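Local atomic coordinates of GP37 (Pseudomonas phage phikz, PDB entry 5FT0), a protein that inhibits the host RNA degradosome, probably by binding RNase E, and so acts as a phage-encoded ribonuclease inhibitor. Residues A[204-209]-A[228-233]; A[107-112]-A[122-127]; A[7-12]-A[27-32]; A[13-18]-A[77-82]. One frame throughout, in Å; residues are numbered along the deposited sequence.

Interaction 1 (A[204-209]-A[228-233]); sequences IDRTEV and KIVRYN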
loop_
_atom_site.group_PDB
_atom_site.type_symbol
_atom_site.label_atom_id
_atom_site.label_comp_id
_atom_site.label_asym_id
_atom_site.label_seq_id
_atom_site.Cartn_x
_atom_site.Cartn_y
_atom_site.Cartn_z
ATOM N N ILE A 204 16.854 18.070 -8.112
ATOM C CA ILE A 204 17.669 18.567 -7.007
ATOM C C ILE A 204 18.149 17.420 -6.131
ATOM O O ILE A 204 19.265 17.461 -5.598
ATOM C CB ILE A 204 16.896 19.616 -6.185
ATOM C CG1 ILE A 204 15.427 19.212 -6.032
ATOM C CG2 ILE A 204 17.031 20.997 -6.816
ATOM C CD1 ILE A 204 14.604 20.204 -5.236
ATOM N N ASP A 205 17.341 16.368 -5.991
ATOM C CA ASP A 205 17.633 15.299 -5.048
ATOM C C ASP A 205 17.941 13.958 -5.705
ATOM O O ASP A 205 18.212 12.989 -4.987
ATOM C CB ASP A 205 16.464 15.136 -4.064
ATOM C CG ASP A 205 15.168 14.722 -4.745
ATOM O OD1 ASP A 205 15.084 14.807 -5.988
ATOM O OD2 ASP A 205 14.226 14.317 -4.034
ATOM N N ARG A 206 17.925 13.868 -7.032
ATOM C CA ARG A 206 18.120 12.573 -7.678
ATOM C C ARG A 206 18.394 12.769 -9.161
ATOM O O ARG A 206 18.138 13.836 -9.727
ATOM C CB ARG A 206 16.897 11.668 -7.495
ATOM C CG ARG A 206 15.687 12.142 -8.280
ATOM C CD ARG A 206 14.394 11.525 -7.773
ATOM N NE ARG A 206 13.279 11.846 -8.656
ATOM C CZ ARG A 206 12.589 12.982 -8.613
ATOM N NH1 ARG A 206 12.894 13.913 -7.721
ATOM N NH2 ARG A 206 11.591 13.184 -9.461
ATOM N N THR A 207 18.909 11.709 -9.784
ATOM C CA THR A 207 19.066 11.622 -11.229
ATOM C C THR A 207 18.251 10.441 -11.735
ATOM O O THR A 207 18.339 9.341 -11.181
ATOM C CB THR A 207 20.535 11.447 -11.630
ATOM O OG1 THR A 207 21.305 12.556 -11.153
ATOM C CG2 THR A 207 20.666 11.355 -13.149
ATOM N N GLU A 208 17.462 10.668 -12.782
ATOM C CA GLU A 208 16.666 9.621 -13.408
ATOM C C GLU A 208 17.078 9.485 -14.866
ATOM O O GLU A 208 17.102 10.475 -15.606
ATOM C CB GLU A 208 15.167 9.924 -13.298
ATOM C CG GLU A 208 14.657 9.977 -11.865
ATOM C CD GLU A 208 13.172 10.279 -11.776
ATOM O OE1 GLU A 208 12.563 10.608 -12.816
ATOM O OE2 GLU A 208 12.613 10.184 -10.661
ATOM N N VAL A 209 17.408 8.264 -15.274
ATOM C CA VAL A 209 17.762 7.959 -16.655
ATOM C C VAL A 209 16.705 7.011 -17.207
ATOM O O VAL A 209 16.431 5.959 -16.614
ATOM C CB VAL A 209 19.168 7.349 -16.764
ATOM C CG1 VAL A 209 19.530 7.126 -18.221
ATOM C CG2 VAL A 209 20.193 8.252 -16.094
ATOM N N LYS A 228 13.510 2.633 -16.147
ATOM C CA LYS A 228 13.943 3.817 -15.419
ATOM C C LYS A 228 14.929 3.405 -14.339
ATOM O O LYS A 228 14.676 2.454 -13.593
ATOM C CB LYS A 228 12.761 4.557 -14.788
ATOM C CG LYS A 228 13.185 5.803 -14.010
ATOM C CD LYS A 228 12.001 6.538 -13.401
ATOM C CE LYS A 228 11.452 5.817 -12.191
ATOM N NZ LYS A 228 10.343 6.582 -11.556
ATOM N N ILE A 229 16.050 4.116 -14.264
ATOM C CA ILE A 229 17.055 3.908 -13.232
ATOM C C ILE A 229 17.230 5.219 -12.481
ATOM O O ILE A 229 17.340 6.286 -13.099
ATOM C CB ILE A 229 18.389 3.425 -13.829
ATOM C CG1 ILE A 229 18.162 2.147 -14.638
ATOM C CG2 ILE A 229 19.408 3.176 -12.724
ATOM C CD1 ILE A 229 19.392 1.655 -15.352
ATOM N N VAL A 230 17.248 5.142 -11.153
ATOM C CA VAL A 230 17.303 6.318 -10.294
ATOM C C VAL A 230 18.582 6.266 -9.473
ATOM O O VAL A 230 18.871 5.253 -8.827
ATOM C CB VAL A 230 16.075 6.408 -9.369
ATOM C CG1 VAL A 230 16.118 7.696 -8.552
ATOM C CG2 VAL A 230 14.791 6.322 -10.178
ATOM N N ARG A 231 19.343 7.355 -9.504
ATOM C CA ARG A 231 20.431 7.583 -8.564
ATOM C C ARG A 231 20.027 8.719 -7.639
ATOM O O ARG A 231 19.630 9.791 -8.106
ATOM C CB ARG A 231 21.735 7.932 -9.277
ATOM C CG ARG A 231 22.912 8.096 -8.324
ATOM C CD ARG A 231 23.976 8.995 -8.921
ATOM N NE ARG A 231 25.263 8.855 -8.246
ATOM C CZ ARG A 231 25.712 9.679 -7.304
ATOM N NH1 ARG A 231 24.978 10.715 -6.917
ATOM N NH2 ARG A 231 26.898 9.470 -6.750
ATOM N N TYR A 232 20.118 8.481 -6.336
ATOM C CA TYR A 232 19.722 9.479 -5.360
ATOM C C TYR A 232 20.919 10.363 -5.007
ATOM O O TYR A 232 22.029 10.176 -5.512
ATOM C CB TYR A 232 19.102 8.788 -4.148
ATOM C CG TYR A 232 17.839 8.035 -4.517
ATOM C CD1 TYR A 232 16.631 8.705 -4.674
ATOM C CD2 TYR A 232 17.861 6.664 -4.740
ATOM C CE1 TYR A 232 15.478 8.031 -5.025
ATOM C CE2 TYR A 232 16.710 5.978 -5.091
ATOM C CZ TYR A 232 15.523 6.667 -5.233
ATOM O OH TYR A 232 14.376 5.994 -5.583
ATOM N N ASN A 233 20.688 11.352 -4.135
ATOM C CA ASN A 233 21.684 12.399 -3.910
ATOM C C ASN A 233 23.034 11.832 -3.481
ATOM O O ASN A 233 24.076 12.415 -3.802
ATOM C CB ASN A 233 21.169 13.405 -2.879
ATOM C CG ASN A 233 20.705 12.744 -1.597
ATOM O OD1 ASN A 233 20.053 11.698 -1.622
ATOM N ND2 ASN A 233 21.041 13.352 -0.464
HETATM O O HOH W 1 17.085 12.017 -3.039
#
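R206 sets its CB obliquely against the ring of Y232, CB to CD1 4.1 Å, yet turns its charge back to its own segment, where D205 and E208 hold it. Its CG lies between the backbone N and the carbonyl carbon (chi1 70°), and the extended chain leads off from there. NE of R206 makes a nearly straight bond of 2.7 Å to E208 OE2, within the guanidinium plane but from above the carboxylate plane. NH1 of R206 meets the syn lone pair of D205 OD1 at 2.9 Å, while OD2 of D205 is bonded to H252 of the second subunit. Two bonds in one plane fix the rotation of the guanidinium. The framework is an antiparallel beta hairpin of strands 206-217 and 220-232: T207 with R231 and V209 with I229 are hydrogen-bonded pairs, and T207 N to R231 O is short at 2.6 Å. On the face carrying R206, CG of E208 runs beside CG2 of V230 at 4.0 Å, and V230 CG1 lies over the rim of one face of the Y232 ring. K228 NZ stays 4.4 Å from E208 OE2, its salt bridge going to E129. Beyond the strands, a water donates to D205 O and, weakly, to N233 OD1.

Interaction 2 (A[107-112]-A[122-127]); sequences GNVVGI and KLILPV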
loop_
_atom_site.group_PDB
_atom_site.type_symbol
_atom_site.label_atom_id
_atom_site.label_comp_id
_atom_site.label_asym_id
_atom_site.label_seq_id
_atom_site.Cartn_x
_atom_site.Cartn_y
_atom_site.Cartn_z
ATOM N N GLY A 107 6.885 -6.650 -8.061
ATOM C CA GLY A 107 6.220 -6.073 -9.214
ATOM C C GLY A 107 7.246 -5.673 -10.253
ATOM O O GLY A 107 8.161 -6.435 -10.583
ATOM N N ASN A 108 7.109 -4.456 -10.769
ATOM C CA ASN A 108 8.023 -3.923 -11.768
ATOM C C ASN A 108 9.187 -3.154 -11.157
ATOM O O ASN A 108 9.921 -2.486 -11.893
ATOM C CB ASN A 108 7.264 -3.017 -12.739
ATOM C CG ASN A 108 6.347 -3.790 -13.663
ATOM O OD1 ASN A 108 6.707 -4.854 -14.164
ATOM N ND2 ASN A 108 5.150 -3.261 -13.890
ATOM N N VAL A 109 9.377 -3.231 -9.843
ATOM C CA VAL A 109 10.332 -2.386 -9.136
ATOM C C VAL A 109 11.436 -3.251 -8.542
ATOM O O VAL A 109 11.161 -4.238 -7.850
ATOM C CB VAL A 109 9.643 -1.557 -8.039
ATOM C CG1 VAL A 109 10.668 -0.722 -7.287
ATOM C CG2 VAL A 109 8.565 -0.671 -8.644
ATOM N N VAL A 110 12.681 -2.878 -8.819
ATOM C CA VAL A 110 13.849 -3.378 -8.108
ATOM C C VAL A 110 14.374 -2.238 -7.252
ATOM O O VAL A 110 14.605 -1.133 -7.758
ATOM C CB VAL A 110 14.932 -3.888 -9.073
ATOM C CG1 VAL A 110 16.190 -4.266 -8.305
ATOM C CG2 VAL A 110 14.415 -5.072 -9.878
ATOM N N GLY A 111 14.546 -2.492 -5.961
ATOM C CA GLY A 111 15.002 -1.442 -5.073
ATOM C C GLY A 111 15.241 -1.951 -3.673
ATOM O O GLY A 111 15.392 -3.153 -3.446
ATOM N N ILE A 112 15.268 -1.011 -2.730
ATOM C CA ILE A 112 15.612 -1.281 -1.338
ATOM C C ILE A 112 14.328 -1.426 -0.536
ATOM O O ILE A 112 13.464 -0.541 -0.575
ATOM C CB ILE A 112 16.490 -0.160 -0.755
ATOM C CG1 ILE A 112 17.665 0.151 -1.688
ATOM C CG2 ILE A 112 16.985 -0.536 0.633
ATOM C CD1 ILE A 112 18.551 -1.034 -1.964
ATOM N N LYS A 122 4.250 -3.584 0.116
ATOM C CA LYS A 122 5.655 -3.422 0.458
ATOM C C LYS A 122 6.076 -1.998 0.139
ATOM O O LYS A 122 5.864 -1.519 -0.980
ATOM C CB LYS A 122 6.535 -4.424 -0.295
ATOM C CG LYS A 122 6.436 -5.847 0.234
ATOM C CD LYS A 122 7.486 -6.748 -0.396
ATOM N N LEU A 123 6.648 -1.320 1.128
ATOM C CA LEU A 123 7.244 -0.007 0.923
ATOM C C LEU A 123 8.689 -0.216 0.489
ATOM O O LEU A 123 9.462 -0.883 1.188
ATOM C CB LEU A 123 7.150 0.845 2.188
ATOM C CG LEU A 123 5.830 1.604 2.375
ATOM C CD1 LEU A 123 4.631 0.668 2.510
ATOM C CD2 LEU A 123 5.910 2.537 3.572
ATOM N N ILE A 124 9.043 0.328 -0.672
ATOM C CA ILE A 124 10.328 0.060 -1.311
ATOM C C ILE A 124 10.895 1.367 -1.847
ATOM O O ILE A 124 10.152 2.221 -2.340
ATOM C CB ILE A 124 10.184 -0.975 -2.450
ATOM C CG1 ILE A 124 9.613 -2.288 -1.917
ATOM C CG2 ILE A 124 11.518 -1.226 -3.139
ATOM C CD1 ILE A 124 9.222 -3.249 -2.997
ATOM N N LEU A 125 12.217 1.523 -1.743
ATOM C CA LEU A 125 12.907 2.646 -2.357
ATOM C C LEU A 125 13.334 2.226 -3.756
ATOM O O LEU A 125 14.254 1.403 -3.890
ATOM C CB LEU A 125 14.117 3.057 -1.529
ATOM C CG LEU A 125 14.872 4.274 -2.067
ATOM C CD1 LEU A 125 13.982 5.506 -2.026
ATOM C CD2 LEU A 125 16.152 4.504 -1.284
ATOM N N PRO A 126 12.719 2.750 -4.815
ATOM C CA PRO A 126 12.984 2.219 -6.158
ATOM C C PRO A 126 14.365 2.603 -6.668
ATOM O O PRO A 126 14.846 3.716 -6.446
ATOM C CB PRO A 126 11.881 2.851 -7.021
ATOM C CG PRO A 126 10.890 3.437 -6.047
ATOM C CD PRO A 126 11.685 3.794 -4.830
ATOM N N VAL A 127 14.999 1.658 -7.363
ATOM C CA VAL A 127 16.271 1.877 -8.039
ATOM C C VAL A 127 16.142 1.652 -9.542
ATOM O O VAL A 127 16.537 2.501 -10.346
ATOM C CB VAL A 127 17.387 0.986 -7.446
ATOM C CG1 VAL A 127 18.640 1.057 -8.306
ATOM C CG2 VAL A 127 17.694 1.403 -6.014
#
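V127, at the corner of its chain, sets its first side-chain atom against strand 109-115: CB lies 3.5 Å from V110 O, close beside the bond of 2.8 Å that V127 N gives to the same V110 O. Beyond CB the chain forks. CG2, anti to the carbonyl carbon, comes over the bare CA of G111 at 4.0 Å. CG1, anti to the backbone N (chi1 171°), forms the other branch, and the side chain also packs on Y103 of strand 103-106. The glycine is where the two chains come close. With no side chain in the way, G111 CA approaches L125 O to 3.2 Å in a CA-H...O contact, and the same L125 O accepts from I112 N. I112 O in turn accepts from L125 N at 2.7 Å, so a short antiparallel pairing survives although the strand segments run at 93° to each other. Apolar groups fill in alongside: V109 lies beside P126 and points the same way, CG1 to CB 3.8 Å, and I112 CB meets L125 CB at 4.1 Å. The result is a strongly bent beta hairpin. Strand 109-115 has strand 103-106 on its other side, strand 122-132 pairs with strand 220-232, V127 facing V230, and K122 to I124 pair antiparallel with a strand of the second subunit, which carries the sheet across the dimer.

Interaction 3 (A[7-12]-A[27-32]); sequences TWEEQL and LEDISV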
loop_
_atom_site.group_PDB
_atom_site.type_symbol
_atom_site.label_atom_id
_atom_site.label_comp_id
_atom_site.label_asym_id
_atom_site.label_seq_id
_atom_site.Cartn_x
_atom_site.Cartn_y
_atom_site.Cartn_z
ATOM N N THR A 7 -10.124 -13.009 -25.450
ATOM C CA THR A 7 -9.935 -14.304 -24.821
ATOM C C THR A 7 -8.454 -14.532 -24.532
ATOM O O THR A 7 -7.570 -13.892 -25.112
ATOM C CB THR A 7 -10.470 -15.439 -25.698
ATOM O OG1 THR A 7 -9.613 -15.618 -26.835
ATOM C CG2 THR A 7 -11.875 -15.121 -26.183
ATOM N N TRP A 8 -8.187 -15.455 -23.608
ATOM C CA TRP A 8 -6.801 -15.780 -23.291
ATOM C C TRP A 8 -6.094 -16.414 -24.481
ATOM O O TRP A 8 -4.867 -16.317 -24.592
ATOM C CB TRP A 8 -6.740 -16.696 -22.069
ATOM C CG TRP A 8 -7.259 -18.073 -22.318
ATOM C CD1 TRP A 8 -8.550 -18.499 -22.192
ATOM C CD2 TRP A 8 -6.499 -19.213 -22.732
ATOM N NE1 TRP A 8 -8.639 -19.833 -22.502
ATOM C CE2 TRP A 8 -7.393 -20.296 -22.835
ATOM C CE3 TRP A 8 -5.148 -19.425 -23.021
ATOM C CZ2 TRP A 8 -6.982 -21.570 -23.219
ATOM C CZ3 TRP A 8 -4.742 -20.689 -23.403
ATOM C CH2 TRP A 8 -5.655 -21.745 -23.499
ATOM N N GLU A 9 -6.845 -17.048 -25.389
ATOM C CA GLU A 9 -6.227 -17.642 -26.573
ATOM C C GLU A 9 -5.681 -16.577 -27.522
ATOM O O GLU A 9 -4.598 -16.753 -28.092
ATOM C CB GLU A 9 -7.221 -18.551 -27.300
ATOM C CG GLU A 9 -7.557 -19.841 -26.558
ATOM C CD GLU A 9 -8.917 -19.798 -25.891
ATOM O OE1 GLU A 9 -9.303 -18.724 -25.379
ATOM O OE2 GLU A 9 -9.606 -20.839 -25.889
ATOM N N GLU A 10 -6.414 -15.472 -27.723
ATOM C CA GLU A 10 -5.882 -14.394 -28.559
ATOM C C GLU A 10 -4.612 -13.817 -27.952
ATOM O O GLU A 10 -3.661 -13.490 -28.671
ATOM C CB GLU A 10 -6.902 -13.262 -28.754
ATOM C CG GLU A 10 -8.368 -13.646 -28.743
ATOM C CD GLU A 10 -9.300 -12.467 -28.985
ATOM O OE1 GLU A 10 -8.863 -11.445 -29.549
ATOM O OE2 GLU A 10 -10.476 -12.558 -28.577
ATOM N N GLN A 11 -4.588 -13.663 -26.626
ATOM C CA GLN A 11 -3.392 -13.158 -25.962
ATOM C C GLN A 11 -2.224 -14.119 -26.142
ATOM O O GLN A 11 -1.122 -13.706 -26.521
ATOM C CB GLN A 11 -3.682 -12.923 -24.480
ATOM C CG GLN A 11 -4.914 -12.075 -24.222
ATOM C CD GLN A 11 -5.310 -12.048 -22.759
ATOM O OE1 GLN A 11 -4.471 -11.847 -21.880
ATOM N NE2 GLN A 11 -6.598 -12.249 -22.488
ATOM N N LEU A 12 -2.454 -15.411 -25.891
ATOM C CA LEU A 12 -1.380 -16.393 -25.998
ATOM C C LEU A 12 -0.865 -16.497 -27.429
ATOM O O LEU A 12 0.336 -16.686 -27.651
ATOM C CB LEU A 12 -1.864 -17.753 -25.497
ATOM C CG LEU A 12 -0.818 -18.869 -25.445
ATOM C CD1 LEU A 12 0.397 -18.430 -24.644
ATOM C CD2 LEU A 12 -1.423 -20.120 -24.838
ATOM N N LEU A 27 -2.780 -16.057 -18.002
ATOM C CA LEU A 27 -3.630 -15.403 -18.992
ATOM C C LEU A 27 -5.077 -15.839 -18.809
ATOM O O LEU A 27 -5.371 -17.039 -18.782
ATOM C CB LEU A 27 -3.165 -15.719 -20.417
ATOM C CG LEU A 27 -1.734 -15.339 -20.798
ATOM C CD1 LEU A 27 -1.442 -15.759 -22.228
ATOM C CD2 LEU A 27 -1.500 -13.846 -20.616
ATOM N N GLU A 28 -5.973 -14.865 -18.687
ATOM C CA GLU A 28 -7.402 -15.115 -18.580
ATOM C C GLU A 28 -8.142 -14.232 -19.574
ATOM O O GLU A 28 -7.604 -13.237 -20.068
ATOM C CB GLU A 28 -7.921 -14.840 -17.162
ATOM C CG GLU A 28 -7.332 -15.732 -16.088
ATOM C CD GLU A 28 -7.857 -15.391 -14.708
ATOM O OE1 GLU A 28 -7.981 -14.186 -14.400
ATOM O OE2 GLU A 28 -8.150 -16.326 -13.935
ATOM N N ASP A 29 -9.390 -14.605 -19.854
ATOM C CA ASP A 29 -10.254 -13.766 -20.676
ATOM C C ASP A 29 -10.381 -12.379 -20.058
ATOM O O ASP A 29 -10.555 -12.234 -18.845
ATOM C CB ASP A 29 -11.639 -14.399 -20.827
ATOM C CG ASP A 29 -11.608 -15.717 -21.580
ATOM O OD1 ASP A 29 -10.611 -15.994 -22.280
ATOM O OD2 ASP A 29 -12.594 -16.475 -21.482
ATOM N N ILE A 30 -10.274 -11.356 -20.903
ATOM C CA ILE A 30 -10.367 -9.957 -20.494
ATOM C C ILE A 30 -11.720 -9.427 -20.948
ATOM O O ILE A 30 -12.083 -9.574 -22.122
ATOM C CB ILE A 30 -9.245 -9.103 -21.116
ATOM C CG1 ILE A 30 -7.837 -9.571 -20.742
ATOM C CG2 ILE A 30 -9.369 -7.678 -20.623
ATOM C CD1 ILE A 30 -7.358 -9.106 -19.393
ATOM N N SER A 31 -12.454 -8.798 -20.038
ATOM C CA SER A 31 -13.596 -7.976 -20.419
ATOM C C SER A 31 -13.128 -6.526 -20.479
ATOM O O SER A 31 -12.598 -6.003 -19.493
ATOM C CB SER A 31 -14.753 -8.136 -19.434
ATOM O OG SER A 31 -15.845 -7.310 -19.805
ATOM N N VAL A 32 -13.304 -5.887 -21.633
ATOM C CA VAL A 32 -12.749 -4.562 -21.892
ATOM C C VAL A 32 -13.882 -3.551 -21.997
ATOM O O VAL A 32 -14.813 -3.728 -22.792
ATOM C CB VAL A 32 -11.894 -4.546 -23.171
ATOM C CG1 VAL A 32 -11.373 -3.139 -23.442
ATOM C CG2 VAL A 32 -10.744 -5.532 -23.060
HETATM O O HOH W 2 -11.498 -18.300 -23.947
HETATM O O HOH W 3 -4.906 -11.895 -18.922
#
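W8 and D29 supply the first of two direct hydrogen bonds: W8 N gives to D29 OD1 at 2.8 Å, nearly along the C-O axis of the carboxylate. The second comes from Q11, whose extended side chain brings NE2 to 2.8 Å from E28 O, above the carbonyl plane; NE2 also reaches T7 O and I6 O weakly. The side chains of Q11 and I30 cross at about a right angle, NE2 of Q11 lying 3.4 Å from I30 CG1. Water-mediated links add to these, one water bridging Q11 OE1 and E28 N. Another sits 2.7 Å from E9 OE1 and 3.0 Å from D29 OD1, probably easing the repulsion of these like-charged carboxylates, though it cannot serve every acceptor near it. Among flat groups, D29 OD1 lies at the edge of the indole, 3.2 Å from W8 CD1, with ring and carboxylate planes 21° apart, and E9 CD covers the rim of one indole face. Apolar packing centres on L27: its CB touches W8 CB, and its CD1 lies 3.9 Å from L12 CB. At the helix start, T7 OG1 accepts weakly from E10 N and T7 N gives to E10 OE2. This is a capping box, with D29 adding a carboxylate that the helix N-terminus would probably stabilise.

Interaction 4 (A[13-18]-A[77-82]); sequences QALSKL and RIIADN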
loop_
_atom_site.group_PDB
_atom_site.type_symbol
_atom_site.label_atom_id
_atom_site.label_comp_id
_atom_site.label_asym_id
_atom_site.label_seq_id
_atom_site.Cartn_x
_atom_site.Cartn_y
_atom_site.Cartn_z
ATOM N N GLN A 13 -1.757 -16.362 -28.415
ATOM C CA GLN A 13 -1.326 -16.404 -29.809
ATOM C C GLN A 13 -0.409 -15.233 -30.140
ATOM O O GLN A 13 0.599 -15.402 -30.837
ATOM C CB GLN A 13 -2.542 -16.414 -30.734
ATOM C CG GLN A 13 -3.275 -17.747 -30.760
ATOM C CD GLN A 13 -4.691 -17.627 -31.287
ATOM O OE1 GLN A 13 -5.076 -16.598 -31.846
ATOM N NE2 GLN A 13 -5.479 -18.681 -31.107
ATOM N N ALA A 14 -0.739 -14.036 -29.650
ATOM C CA ALA A 14 0.147 -12.893 -29.843
ATOM C C ALA A 14 1.459 -13.081 -29.090
ATOM O O ALA A 14 2.538 -12.797 -29.624
ATOM C CB ALA A 14 -0.549 -11.606 -29.397
ATOM N N LEU A 15 1.386 -13.565 -27.846
ATOM C CA LEU A 15 2.598 -13.757 -27.057
ATOM C C LEU A 15 3.501 -14.827 -27.655
ATOM O O LEU A 15 4.728 -14.750 -27.517
ATOM C CB LEU A 15 2.233 -14.108 -25.615
ATOM C CG LEU A 15 1.597 -12.977 -24.805
ATOM C CD1 LEU A 15 1.363 -13.401 -23.364
ATOM C CD2 LEU A 15 2.473 -11.735 -24.868
ATOM N N SER A 16 2.922 -15.823 -28.331
ATOM C CA SER A 16 3.712 -16.898 -28.920
ATOM C C SER A 16 4.598 -16.419 -30.064
ATOM O O SER A 16 5.523 -17.141 -30.450
ATOM C CB SER A 16 2.794 -18.019 -29.414
ATOM O OG SER A 16 2.024 -17.592 -30.526
ATOM N N LYS A 17 4.340 -15.235 -30.615
ATOM C CA LYS A 17 5.212 -14.689 -31.646
ATOM C C LYS A 17 6.467 -14.046 -31.074
ATOM O O LYS A 17 7.378 -13.716 -31.840
ATOM C CB LYS A 17 4.438 -13.682 -32.502
ATOM C CG LYS A 17 3.380 -14.344 -33.370
ATOM C CD LYS A 17 2.334 -13.372 -33.880
ATOM C CE LYS A 17 1.197 -14.136 -34.553
ATOM N NZ LYS A 17 0.103 -13.240 -35.012
ATOM N N LEU A 18 6.545 -13.878 -29.755
ATOM C CA LEU A 18 7.731 -13.319 -29.120
ATOM C C LEU A 18 8.811 -14.389 -29.010
ATOM O O LEU A 18 8.589 -15.446 -28.406
ATOM C CB LEU A 18 7.392 -12.765 -27.739
ATOM C CG LEU A 18 6.561 -11.482 -27.677
ATOM C CD1 LEU A 18 6.307 -11.088 -26.232
ATOM C CD2 LEU A 18 7.262 -10.360 -28.421
ATOM N N ARG A 77 -0.154 -3.639 -24.673
ATOM C CA ARG A 77 0.230 -3.560 -23.267
ATOM C C ARG A 77 0.487 -4.948 -22.689
ATOM O O ARG A 77 1.369 -5.118 -21.839
ATOM C CB ARG A 77 -0.848 -2.836 -22.455
ATOM C CG ARG A 77 -1.141 -1.395 -22.893
ATOM C CD ARG A 77 0.100 -0.512 -22.868
ATOM N NE ARG A 77 0.680 -0.388 -21.528
ATOM C CZ ARG A 77 0.445 0.621 -20.696
ATOM N NH1 ARG A 77 -0.367 1.606 -21.056
ATOM N NH2 ARG A 77 1.025 0.648 -19.504
ATOM N N ILE A 78 -0.277 -5.952 -23.127
ATOM C CA ILE A 78 -0.049 -7.313 -22.648
ATOM C C ILE A 78 1.276 -7.849 -23.178
ATOM O O ILE A 78 2.037 -8.498 -22.448
ATOM C CB ILE A 78 -1.228 -8.223 -23.037
ATOM C CG1 ILE A 78 -2.519 -7.747 -22.372
ATOM C CG2 ILE A 78 -0.937 -9.676 -22.668
ATOM C CD1 ILE A 78 -3.738 -8.559 -22.766
ATOM N N ILE A 79 1.574 -7.589 -24.453
ATOM C CA ILE A 79 2.847 -8.016 -25.027
ATOM C C ILE A 79 4.008 -7.385 -24.270
ATOM O O ILE A 79 4.943 -8.074 -23.841
ATOM C CB ILE A 79 2.901 -7.672 -26.525
ATOM C CG1 ILE A 79 1.834 -8.459 -27.296
ATOM C CG2 ILE A 79 4.295 -7.935 -27.086
ATOM C CD1 ILE A 79 1.647 -7.983 -28.716
ATOM N N ALA A 80 3.962 -6.062 -24.088
ATOM C CA ALA A 80 5.022 -5.377 -23.353
ATOM C C ALA A 80 5.132 -5.896 -21.925
ATOM O O ALA A 80 6.237 -6.019 -21.385
ATOM C CB ALA A 80 4.776 -3.869 -23.362
ATOM N N ASP A 81 3.994 -6.217 -21.302
ATOM C CA ASP A 81 4.002 -6.735 -19.938
ATOM C C ASP A 81 4.736 -8.066 -19.829
ATOM O O ASP A 81 5.267 -8.395 -18.762
ATOM C CB ASP A 81 2.569 -6.894 -19.430
ATOM C CG ASP A 81 2.174 -5.811 -18.451
ATOM O OD1 ASP A 81 3.035 -5.403 -17.643
ATOM O OD2 ASP A 81 1.004 -5.375 -18.483
ATOM N N ASN A 82 4.768 -8.851 -20.901
ATOM C CA ASN A 82 5.349 -10.183 -20.843
ATOM C C ASN A 82 6.770 -10.250 -21.380
ATOM O O ASN A 82 7.384 -11.321 -21.321
ATOM C CB ASN A 82 4.459 -11.175 -21.597
ATOM C CG ASN A 82 3.256 -11.601 -20.779
ATOM O OD1 ASN A 82 3.337 -12.536 -19.984
ATOM N ND2 ASN A 82 2.139 -10.902 -20.955
#
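The amide of N82 is covered on one face by the isopropyl group of L15: CD1 of L15 stands 3.6 Å from ND2 of N82, about over the amide, and CD2 of L15 lies 3.9 Å from N82 CB on the same side. At the amide's edge, ND2 of N82 gives a bond of 2.8 Å to I78 O, one turn back and close to the amide plane, while OD1 is bonded to H25 N. Held at both polar ends, the group is fixed in rotation and offers its face to the leucine. The setting is helix-to-helix packing, residues 13-18, from helix 8-15 into the turn at L15 to L18, against residues 77-82 of helix 67-82. CG of L15 is anti to the carbonyl carbon (chi1 -69°), which turns the isopropyl group toward helix 67-82 and slips CD2 in beside the backbone, 3.7 Å from I79 CA. I79 is met from two more positions: the L18 and I79 side chains cross obliquely, CD1 of L18 lying 3.8 Å from I79 CG2, and A14 CB touches I79 CD1 at 4.3 Å. No hydrogen bond joins the two segments, so the interface is apolar apart from the amide. I79 also packs on H217, V220 and V223, which sets helix 67-82 against strands 206-217 and 220-232; L18 touches H217 as well. The type I turn brings L18 into place, closed by L18 N bonding to L15 O at 3.0 Å.

Interactions 3 and 4 both use helix 8-15, with centres 11 Å apart. They touch where L27 CD1 meets L15 CD1 at 3.8 Å and where Q11 OE1 meets I78 CD1 at 3.5 Å. Interactions 1 and 2 lie in neighbouring hairpins of a second sheet, joined by Y232 OH to P126 O at 2.5 Å and V230 N to V127 O at 2.9 Å; both reach the second subunit. Centres of the two groups are well separated (interactions 1 and 3 about 37 Å), but interactions 2 and 4 come within about 5 Å at their nearest atoms, without touching. Strand 206-217 carries E214 of the arginine pocket; the bound arginine is about 14 Å from the I79 side chain. The potassium ion lies about 8 Å from the V110 side chain.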